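Local coordinates for protein type II secretion ATPase XpsE (Xanthomonas campestris, PDB 2D28) that is the N-terminal part of a type II secretion ATPase of the GspE family and includes an MshEN domain, at residues L88-V99 with R137-Y148; V61-A69 with L130-S138. The protein carries 1 engineered substitution. One frame throughout, in Å; residues are numbered along the deposited sequence.

Contact 1 (L88-V99 with R137-Y148)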
loop_
_atom_site.group_PDB
_atom_site.type_symbol
_atom_site.label_atom_id
_atom_site.label_comp_id
_atom_site.label_asym_id
_atom_site.label_seq_id
_atom_site.Cartn_x
_atom_site.Cartn_y
_atom_site.Cartn_z
ATOM N N LEU A 88 9.087 12.877 5.526
ATOM C CA LEU A 88 8.773 12.809 4.092
ATOM C C LEU A 88 9.420 11.607 3.462
ATOM O O LEU A 88 8.794 10.884 2.714
ATOM C CB LEU A 88 9.151 14.106 3.392
ATOM C CG LEU A 88 8.957 14.113 1.862
ATOM C CD1 LEU A 88 7.452 13.926 1.503
ATOM C CD2 LEU A 88 9.511 15.398 1.272
ATOM N N ARG A 89 10.690 11.330 3.854
ATOM C CA ARG A 89 11.412 10.191 3.349
ATOM C C ARG A 89 10.689 8.863 3.633
ATOM O O ARG A 89 10.630 8.031 2.804
ATOM C CB ARG A 89 12.820 10.112 4.002
ATOM C CG ARG A 89 13.735 9.037 3.395
ATOM C CD ARG A 89 14.767 8.502 4.365
ATOM N NE ARG A 89 14.066 7.877 5.487
ATOM C CZ ARG A 89 13.649 6.632 5.524
ATOM N NH1 ARG A 89 13.911 5.810 4.516
ATOM N NH2 ARG A 89 12.957 6.187 6.597
ATOM N N PHE A 90 10.252 8.666 4.861
ATOM C CA PHE A 90 9.505 7.481 5.273
ATOM C C PHE A 90 8.282 7.289 4.351
ATOM O O PHE A 90 8.033 6.214 3.851
ATOM C CB PHE A 90 9.032 7.652 6.741
ATOM C CG PHE A 90 8.310 6.487 7.273
ATOM C CD1 PHE A 90 8.960 5.538 8.095
ATOM C CD2 PHE A 90 6.957 6.300 6.995
ATOM C CE1 PHE A 90 8.284 4.426 8.586
ATOM C CE2 PHE A 90 6.261 5.149 7.476
ATOM C CZ PHE A 90 6.941 4.208 8.256
ATOM N N LEU A 91 7.489 8.331 4.181
ATOM C CA LEU A 91 6.351 8.254 3.226
ATOM C C LEU A 91 6.737 7.717 1.855
ATOM O O LEU A 91 6.074 6.792 1.302
ATOM C CB LEU A 91 5.677 9.618 3.099
ATOM C CG LEU A 91 5.184 10.262 4.387
ATOM C CD1 LEU A 91 4.451 11.560 4.026
ATOM C CD2 LEU A 91 4.359 9.367 5.260
ATOM N N LYS A 92 7.828 8.273 1.310
ATOM C CA LYS A 92 8.322 7.855 0.009
ATOM C C LYS A 92 8.855 6.443 0.007
ATOM O O LYS A 92 8.542 5.670 -0.912
ATOM C CB LYS A 92 9.320 8.842 -0.600
ATOM C CG LYS A 92 8.814 10.188 -0.816
ATOM C CD LYS A 92 9.937 11.155 -1.388
ATOM C CE LYS A 92 9.388 12.491 -1.479
ATOM N NZ LYS A 92 9.469 13.074 -2.858
ATOM N N GLN A 93 9.631 6.051 1.009
ATOM C CA GLN A 93 10.136 4.706 1.053
ATOM C C GLN A 93 9.030 3.672 1.169
ATOM O O GLN A 93 9.120 2.589 0.572
ATOM C CB GLN A 93 11.062 4.513 2.295
ATOM C CG GLN A 93 11.537 3.149 2.414
ATOM C CD GLN A 93 12.139 2.795 3.788
ATOM O OE1 GLN A 93 12.449 3.678 4.587
ATOM N NE2 GLN A 93 12.307 1.517 4.040
ATOM N N PHE A 94 8.029 3.950 2.000
ATOM C CA PHE A 94 6.988 2.915 2.251
ATOM C C PHE A 94 5.768 3.042 1.311
ATOM O O PHE A 94 4.849 2.128 1.315
ATOM C CB PHE A 94 6.609 2.958 3.730
ATOM C CG PHE A 94 7.683 2.349 4.622
ATOM C CD1 PHE A 94 7.830 0.937 4.717
ATOM C CD2 PHE A 94 8.587 3.154 5.249
ATOM C CE1 PHE A 94 8.850 0.403 5.513
ATOM C CE2 PHE A 94 9.655 2.596 6.007
ATOM C CZ PHE A 94 9.752 1.222 6.143
ATOM N N HIS A 95 5.726 4.163 0.569
ATOM C CA HIS A 95 4.645 4.506 -0.382
ATOM C C HIS A 95 3.331 4.526 0.348
ATOM O O HIS A 95 2.422 3.717 0.086
ATOM C CB HIS A 95 4.557 3.513 -1.551
ATOM C CG HIS A 95 5.849 3.328 -2.285
ATOM N ND1 HIS A 95 6.280 4.187 -3.276
ATOM C CD2 HIS A 95 6.880 2.480 -2.039
ATOM C CE1 HIS A 95 7.497 3.807 -3.672
ATOM N NE2 HIS A 95 7.872 2.770 -2.940
ATOM N N LEU A 96 3.217 5.392 1.348
ATOM C CA LEU A 96 1.944 5.528 2.046
ATOM C C LEU A 96 1.905 7.014 2.491
ATOM O O LEU A 96 2.933 7.706 2.473
ATOM C CB LEU A 96 1.918 4.621 3.249
ATOM C CG LEU A 96 3.110 4.533 4.182
ATOM C CD1 LEU A 96 3.112 5.670 5.178
ATOM C CD2 LEU A 96 3.083 3.230 4.992
ATOM N N CYS A 97 0.739 7.503 2.814
ATOM C CA CYS A 97 0.500 8.940 2.979
ATOM C C CYS A 97 -0.720 9.245 3.854
ATOM O O CYS A 97 -1.801 8.785 3.553
ATOM C CB CYS A 97 0.293 9.588 1.603
ATOM S SG CYS A 97 0.392 11.434 1.753
ATOM N N PRO A 98 -0.573 9.971 4.957
ATOM C CA PRO A 98 -1.731 10.378 5.710
ATOM C C PRO A 98 -2.576 11.342 4.852
ATOM O O PRO A 98 -2.018 12.309 4.251
ATOM C CB PRO A 98 -1.125 11.086 6.910
ATOM C CG PRO A 98 0.231 10.545 6.978
ATOM C CD PRO A 98 0.677 10.476 5.559
ATOM N N VAL A 99 -3.878 11.108 4.801
ATOM C CA VAL A 99 -4.780 11.933 3.956
ATOM C C VAL A 99 -5.920 12.626 4.686
ATOM O O VAL A 99 -6.678 13.408 4.057
ATOM C CB VAL A 99 -5.318 11.186 2.729
ATOM C CG1 VAL A 99 -4.181 10.833 1.837
ATOM C CG2 VAL A 99 -6.099 9.899 3.094
ATOM N N ARG A 137 0.170 2.618 -6.242
ATOM C CA ARG A 137 1.473 3.037 -5.800
ATOM C C ARG A 137 1.847 4.421 -6.351
ATOM O O ARG A 137 2.295 5.299 -5.608
ATOM C CB ARG A 137 2.513 2.002 -6.209
ATOM C CG ARG A 137 3.936 2.209 -5.526
ATOM C CD ARG A 137 4.967 1.117 -5.911
ATOM N NE ARG A 137 4.323 -0.166 -5.655
ATOM C CZ ARG A 137 4.197 -0.711 -4.459
ATOM N NH1 ARG A 137 3.446 -1.770 -4.354
ATOM N NH2 ARG A 137 4.847 -0.218 -3.392
ATOM N N SER A 138 1.712 4.608 -7.656
ATOM C CA SER A 138 2.214 5.833 -8.264
ATOM C C SER A 138 1.314 6.973 -7.935
ATOM O O SER A 138 1.738 8.160 -7.963
ATOM C CB SER A 138 2.269 5.655 -9.797
ATOM O OG SER A 138 3.299 4.694 -10.028
ATOM N N GLU A 139 0.024 6.687 -7.710
ATOM C CA GLU A 139 -0.902 7.737 -7.303
ATOM C C GLU A 139 -0.567 8.289 -5.917
ATOM O O GLU A 139 -0.688 9.490 -5.667
ATOM C CB GLU A 139 -2.353 7.245 -7.341
ATOM C CG GLU A 139 -2.784 6.937 -8.767
ATOM C CD GLU A 139 -4.220 6.429 -8.881
ATOM O OE1 GLU A 139 -4.996 6.591 -7.953
ATOM O OE2 GLU A 139 -4.508 5.893 -9.950
ATOM N N ILE A 140 -0.232 7.393 -5.002
ATOM C CA ILE A 140 0.262 7.766 -3.670
ATOM C C ILE A 140 1.563 8.572 -3.806
ATOM O O ILE A 140 1.712 9.630 -3.168
ATOM C CB ILE A 140 0.485 6.506 -2.803
ATOM C CG1 ILE A 140 -0.844 5.829 -2.541
ATOM C CG2 ILE A 140 1.187 6.867 -1.493
ATOM C CD1 ILE A 140 -0.768 4.547 -1.800
ATOM N N ASP A 141 2.504 8.077 -4.607
ATOM C CA ASP A 141 3.778 8.814 -4.787
ATOM C C ASP A 141 3.566 10.236 -5.296
ATOM O O ASP A 141 4.155 11.164 -4.781
ATOM C CB ASP A 141 4.653 8.081 -5.761
ATOM C CG ASP A 141 5.134 6.791 -5.198
ATOM O OD1 ASP A 141 5.059 6.534 -3.960
ATOM O OD2 ASP A 141 5.579 5.957 -5.953
ATOM N N ASP A 142 2.643 10.369 -6.246
ATOM C CA ASP A 142 2.312 11.643 -6.864
ATOM C C ASP A 142 1.733 12.590 -5.835
ATOM O O ASP A 142 2.145 13.744 -5.719
ATOM C CB ASP A 142 1.289 11.423 -7.987
ATOM C CG ASP A 142 1.901 10.900 -9.270
ATOM O OD1 ASP A 142 3.121 10.727 -9.411
ATOM O OD2 ASP A 142 1.189 10.576 -10.199
ATOM N N LEU A 143 0.811 12.106 -5.006
ATOM C CA LEU A 143 0.209 12.927 -3.967
ATOM C C LEU A 143 1.265 13.347 -2.945
ATOM O O LEU A 143 1.275 14.529 -2.475
ATOM C CB LEU A 143 -0.909 12.198 -3.203
ATOM C CG LEU A 143 -1.584 13.056 -2.139
ATOM C CD1 LEU A 143 -2.560 13.951 -2.822
ATOM C CD2 LEU A 143 -2.256 12.208 -1.123
ATOM N N ILE A 144 2.140 12.413 -2.543
ATOM C CA ILE A 144 3.168 12.759 -1.549
ATOM C C ILE A 144 3.948 13.978 -2.088
ATOM O O ILE A 144 4.109 14.933 -1.337
ATOM C CB ILE A 144 4.126 11.629 -1.255
ATOM C CG1 ILE A 144 3.408 10.484 -0.488
ATOM C CG2 ILE A 144 5.372 12.160 -0.429
ATOM C CD1 ILE A 144 4.106 9.134 -0.590
ATOM N N GLU A 145 4.376 13.942 -3.339
ATOM C CA GLU A 145 5.193 15.009 -3.920
ATOM C C GLU A 145 4.430 16.324 -4.100
ATOM O O GLU A 145 4.989 17.425 -3.869
ATOM C CB GLU A 145 5.748 14.612 -5.285
ATOM C CG GLU A 145 6.800 15.579 -5.864
ATOM C CD GLU A 145 7.869 15.906 -4.830
ATOM O OE1 GLU A 145 8.581 14.971 -4.403
ATOM O OE2 GLU A 145 7.961 17.084 -4.385
ATOM N N ARG A 146 3.195 16.217 -4.572
ATOM C CA ARG A 146 2.325 17.347 -4.763
ATOM C C ARG A 146 2.041 18.039 -3.457
ATOM O O ARG A 146 2.126 19.269 -3.335
ATOM C CB ARG A 146 1.034 16.852 -5.417
ATOM C CG ARG A 146 -0.055 17.849 -5.488
ATOM C CD ARG A 146 -1.044 17.460 -6.548
ATOM N NE ARG A 146 -2.263 16.963 -5.964
ATOM C CZ ARG A 146 -2.759 15.732 -6.048
ATOM N NH1 ARG A 146 -2.125 14.731 -6.698
ATOM N NH2 ARG A 146 -3.949 15.515 -5.468
ATOM N N TRP A 147 1.750 17.252 -2.440
ATOM C CA TRP A 147 1.437 17.816 -1.172
ATOM C C TRP A 147 2.710 18.285 -0.443
ATOM O O TRP A 147 2.608 19.221 0.376
ATOM C CB TRP A 147 0.669 16.831 -0.309
ATOM C CG TRP A 147 -0.768 16.779 -0.580
ATOM C CD1 TRP A 147 -1.462 17.389 -1.620
ATOM C CD2 TRP A 147 -1.738 16.114 0.211
ATOM N NE1 TRP A 147 -2.801 17.135 -1.491
ATOM C CE2 TRP A 147 -2.998 16.351 -0.373
ATOM C CE3 TRP A 147 -1.675 15.340 1.384
ATOM C CZ2 TRP A 147 -4.171 15.824 0.162
ATOM C CZ3 TRP A 147 -2.818 14.843 1.920
ATOM C CH2 TRP A 147 -4.067 15.079 1.314
ATOM N N TYR A 148 3.865 17.652 -0.729
ATOM C CA TYR A 148 5.147 17.954 -0.028
ATOM C C TYR A 148 6.335 18.014 -0.974
ATOM O O TYR A 148 6.201 17.763 -2.160
ATOM C CB TYR A 148 5.392 17.009 1.138
ATOM C CG TYR A 148 4.157 16.732 1.993
ATOM C CD1 TYR A 148 3.608 17.716 2.749
ATOM C CD2 TYR A 148 3.552 15.466 2.060
ATOM C CE1 TYR A 148 2.472 17.476 3.545
ATOM C CE2 TYR A 148 2.408 15.232 2.818
ATOM C CZ TYR A 148 1.886 16.246 3.574
ATOM O OH TYR A 148 0.767 16.138 4.379
HETATM O O HOH W 1 0.073 13.794 4.851
#
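Ile144 is the main bump on helix 137-147, and it fills a hollow lined by Leu88, Leu91, Lys92, Leu96 and Cys97. Ile144 CG2 is pressed tightly against Leu88 CD1, at 3.3 Å. Ile144 CD1 lies 3.6 Å from both Leu91 O and Leu96 O. Ile144 CG1 lies against Cys97 CB. One turn earlier, Ile140 CG2 packs against the backbone of His95, 3.7 Å from its C. Cys97 SG sits 4.0 Å from Leu143 CD2, and Trp147 brings the edge of its ring to Pro98 O.

Two polar pairs, His95-Asp141 and Lys92-Glu145, lie along one margin. The His95 ring is sandwiched, with Arg137 CG over one face and Lys92 O over the other. His95 ND1 gives a hydrogen bond to the syn lone pair of Asp141 OD1 (2.7 Å, 166°), which helps to fix the ring's rotation. The Arg137 guanidinium pairs with Asp112. Lys92, bent at its last torsion, puts NZ 2.6 Å from Glu145 OE1 in a salt bridge. Elsewhere, a water links Pro98 O and Tyr148 OH.

Helices 88-94 and 137-147 are nearly antiparallel (164°). Helix 137-147 also covers residues 96-99 of outermost strand 96-102, in an alpha/beta domain of the MshEN family.

Contact 2 (V61-A69 with L130-S138)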
loop_
_atom_site.group_PDB
_atom_site.type_symbol
_atom_site.label_atom_id
_atom_site.label_comp_id
_atom_site.label_asym_id
_atom_site.label_seq_id
_atom_site.Cartn_x
_atom_site.Cartn_y
_atom_site.Cartn_z
ATOM N N VAL A 61 -8.389 -8.996 -0.734
ATOM C CA VAL A 61 -8.010 -10.016 0.214
ATOM C C VAL A 61 -8.179 -9.499 1.606
ATOM O O VAL A 61 -8.545 -10.268 2.548
ATOM C CB VAL A 61 -6.574 -10.547 -0.000
ATOM C CG1 VAL A 61 -6.105 -11.300 1.173
ATOM C CG2 VAL A 61 -6.526 -11.409 -1.278
ATOM N N LEU A 62 -7.929 -8.206 1.773
ATOM C CA LEU A 62 -7.909 -7.626 3.112
ATOM C C LEU A 62 -9.243 -6.935 3.456
ATOM O O LEU A 62 -9.428 -6.496 4.586
ATOM C CB LEU A 62 -6.712 -6.684 3.287
ATOM C CG LEU A 62 -5.326 -7.320 3.351
ATOM C CD1 LEU A 62 -4.284 -6.185 3.274
ATOM C CD2 LEU A 62 -5.111 -8.186 4.615
ATOM N N GLY A 63 -10.179 -6.855 2.508
ATOM C CA GLY A 63 -11.463 -6.232 2.755
ATOM C C GLY A 63 -11.396 -4.735 2.956
ATOM O O GLY A 63 -12.218 -4.159 3.624
ATOM N N LEU A 64 -10.385 -4.089 2.363
ATOM C CA LEU A 64 -10.146 -2.690 2.610
ATOM C C LEU A 64 -10.682 -1.900 1.433
ATOM O O LEU A 64 -10.667 -2.378 0.282
ATOM C CB LEU A 64 -8.627 -2.417 2.713
ATOM C CG LEU A 64 -7.942 -2.876 4.014
ATOM C CD1 LEU A 64 -6.459 -2.843 3.832
ATOM C CD2 LEU A 64 -8.393 -2.137 5.250
ATOM N N PRO A 65 -11.053 -0.664 1.704
ATOM C CA PRO A 65 -11.512 0.229 0.644
ATOM C C PRO A 65 -10.371 0.672 -0.265
ATOM O O PRO A 65 -9.230 0.743 0.128
ATOM C CB PRO A 65 -12.078 1.418 1.413
ATOM C CG PRO A 65 -11.185 1.471 2.653
ATOM C CD PRO A 65 -11.035 0.021 3.009
ATOM N N LEU A 66 -10.743 1.007 -1.481
ATOM C CA LEU A 66 -9.867 1.511 -2.506
ATOM C C LEU A 66 -10.174 3.009 -2.684
ATOM O O LEU A 66 -11.336 3.409 -2.667
ATOM C CB LEU A 66 -10.099 0.793 -3.834
ATOM C CG LEU A 66 -9.667 -0.653 -3.926
ATOM C CD1 LEU A 66 -10.432 -1.413 -4.986
ATOM C CD2 LEU A 66 -8.211 -0.731 -4.206
ATOM N N VAL A 67 -9.112 3.828 -2.773
ATOM C CA VAL A 67 -9.235 5.273 -2.893
ATOM C C VAL A 67 -8.362 5.690 -4.071
ATOM O O VAL A 67 -7.281 5.140 -4.314
ATOM C CB VAL A 67 -8.845 6.014 -1.599
ATOM C CG1 VAL A 67 -8.482 7.504 -1.858
ATOM C CG2 VAL A 67 -9.900 5.871 -0.555
ATOM N N ASP A 68 -8.866 6.638 -4.846
ATOM C CA ASP A 68 -8.129 7.104 -5.993
ATOM C C ASP A 68 -7.916 8.578 -5.925
ATOM O O ASP A 68 -8.502 9.255 -5.090
ATOM C CB ASP A 68 -8.773 6.670 -7.289
ATOM C CG ASP A 68 -10.150 7.242 -7.491
ATOM O OD1 ASP A 68 -10.309 8.455 -7.628
ATOM O OD2 ASP A 68 -11.128 6.530 -7.455
ATOM N N ALA A 69 -7.064 9.005 -6.860
ATOM C CA ALA A 69 -6.527 10.327 -6.962
ATOM C C ALA A 69 -7.574 11.430 -7.208
ATOM O O ALA A 69 -7.380 12.603 -6.812
ATOM C CB ALA A 69 -5.425 10.291 -8.091
ATOM N N LEU A 130 -5.364 3.976 12.978
ATOM C CA LEU A 130 -5.370 4.134 11.533
ATOM C C LEU A 130 -6.645 3.600 10.926
ATOM O O LEU A 130 -7.203 2.601 11.431
ATOM C CB LEU A 130 -4.208 3.324 10.913
ATOM C CG LEU A 130 -2.799 3.596 11.554
ATOM C CD1 LEU A 130 -1.714 2.854 10.818
ATOM C CD2 LEU A 130 -2.424 5.066 11.527
ATOM N N LEU A 131 -7.029 4.206 9.803
ATOM C CA LEU A 131 -7.983 3.622 8.872
ATOM C C LEU A 131 -7.248 3.517 7.542
ATOM O O LEU A 131 -6.819 4.500 6.992
ATOM C CB LEU A 131 -9.239 4.493 8.741
ATOM C CG LEU A 131 -10.528 3.900 8.164
ATOM C CD1 LEU A 131 -11.094 2.780 9.034
ATOM C CD2 LEU A 131 -11.544 5.002 8.016
ATOM N N LEU A 132 -7.062 2.286 7.068
ATOM C CA LEU A 132 -6.297 2.017 5.888
ATOM C C LEU A 132 -7.136 2.091 4.620
ATOM O O LEU A 132 -8.220 1.571 4.562
ATOM C CB LEU A 132 -5.640 0.647 5.961
ATOM C CG LEU A 132 -4.616 0.493 7.118
ATOM C CD1 LEU A 132 -4.096 -0.952 7.129
ATOM C CD2 LEU A 132 -3.544 1.568 6.961
ATOM N N HIS A 133 -6.596 2.765 3.599
ATOM C CA HIS A 133 -7.223 2.844 2.289
ATOM C C HIS A 133 -6.203 2.494 1.230
ATOM O O HIS A 133 -5.079 3.063 1.224
ATOM C CB HIS A 133 -7.676 4.276 2.046
ATOM C CG HIS A 133 -8.615 4.818 3.082
ATOM N ND1 HIS A 133 -8.233 5.727 4.033
ATOM C CD2 HIS A 133 -9.947 4.685 3.226
ATOM C CE1 HIS A 133 -9.280 6.034 4.794
ATOM N NE2 HIS A 133 -10.321 5.371 4.349
ATOM N N VAL A 134 -6.514 1.538 0.380
ATOM C CA VAL A 134 -5.540 1.065 -0.600
ATOM C C VAL A 134 -5.551 2.049 -1.806
ATOM O O VAL A 134 -6.610 2.519 -2.290
ATOM C CB VAL A 134 -5.842 -0.381 -1.076
ATOM C CG1 VAL A 134 -4.761 -0.925 -2.046
ATOM C CG2 VAL A 134 -6.142 -1.337 0.138
ATOM N N GLY A 135 -4.377 2.374 -2.258
ATOM C CA GLY A 135 -4.176 3.217 -3.438
ATOM C C GLY A 135 -3.073 2.664 -4.328
ATOM O O GLY A 135 -2.201 1.871 -3.927
ATOM N N LEU A 136 -3.178 3.008 -5.604
ATOM C CA LEU A 136 -2.218 2.618 -6.592
ATOM C C LEU A 136 -0.888 3.389 -6.204
ATOM O O LEU A 136 -0.886 4.569 -5.747
ATOM C CB LEU A 136 -2.672 2.972 -8.029
ATOM C CG LEU A 136 -3.542 1.956 -8.807
ATOM C CD1 LEU A 136 -4.939 1.852 -8.201
ATOM C CD2 LEU A 136 -3.617 2.477 -10.271
ATOM N N ARG A 137 0.170 2.618 -6.242
ATOM C CA ARG A 137 1.473 3.037 -5.800
ATOM C C ARG A 137 1.847 4.421 -6.351
ATOM O O ARG A 137 2.295 5.299 -5.608
ATOM C CB ARG A 137 2.513 2.002 -6.209
ATOM C CG ARG A 137 3.936 2.209 -5.526
ATOM C CD ARG A 137 4.967 1.117 -5.911
ATOM N NE ARG A 137 4.323 -0.166 -5.655
ATOM C CZ ARG A 137 4.197 -0.711 -4.459
ATOM N NH1 ARG A 137 3.446 -1.770 -4.354
ATOM N NH2 ARG A 137 4.847 -0.218 -3.392
ATOM N N SER A 138 1.712 4.608 -7.656
ATOM C CA SER A 138 2.214 5.833 -8.264
ATOM C C SER A 138 1.314 6.973 -7.935
ATOM O O SER A 138 1.738 8.160 -7.963
ATOM C CB SER A 138 2.269 5.655 -9.797
ATOM O OG SER A 138 3.299 4.694 -10.028
HETATM O O HOH W 2 -5.619 4.620 -6.206
#
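Leu64 to Val67 runs beside Leu132 to Gly135 in the same general direction, 48° apart, and the backbones join in a single bridge between Leu66 and Val134. Val134 gives its N-H to Pro65 O (2.8 Å) and takes one from Val67 N at its own O (2.9 Å). Both bonds are straight, at 165°. One residue thus binds the two neighbours of Leu66, which is the pattern of a parallel bridge. Leu66 CA adds a C-H contact to Val134 O.

Leu64 and Val134 meet at about a right angle, with Leu64 CB 3.7 Å from Val134 CG2. The other end of Leu64 reaches back, and its CD2 lies 4.0 Å from Leu132 CB. Leu66 and Val134 instead lie side by side, and Leu66 CD2 touches Val134 CB at 3.9 Å. His133 is met by Pro65 and Val67. Pro65 CG comes obliquely to its ring, 3.5 Å from His133 CD2. With CG1 anti to the backbone N (chi1 159°), Val67 turns its other methyl, CG2, to His133 CB at 3.8 Å.

Beyond the bridge, a water connects Val67 O with Leu136 N, and Trp109 NE1 also bonds Val67 O. On its other side, strand 130-134 pairs with strand 105-110. The loop after helix 51-62 therefore extends the three-stranded sheet past its outermost strand by one short parallel bridge.

Both contacts reach the same mixed sheet, at its two outermost strands: contact 1 at strand 96-102, contact 2 at strand 130-134, with strand 105-110 between them. Both are partly buried. In contact 1, 7 of 16 touching residues are buried and one is exposed. In contact 2, 3 of 8 are buried, while Pro65 and Leu66 are exposed. Contact 1 is larger and made mainly by side chains, some resting on backbone carbonyls, with polar pairs at its margin. Contact 2 depends on two backbone hydrogen bonds, with leucine, valine, proline and histidine contacts around them. Their segments overlap at Arg137 and Ser138, where helix 137-147 begins; of these, Arg137 works in contact 1. They also touch directly, through Ile140 CD1 near Gly135 O.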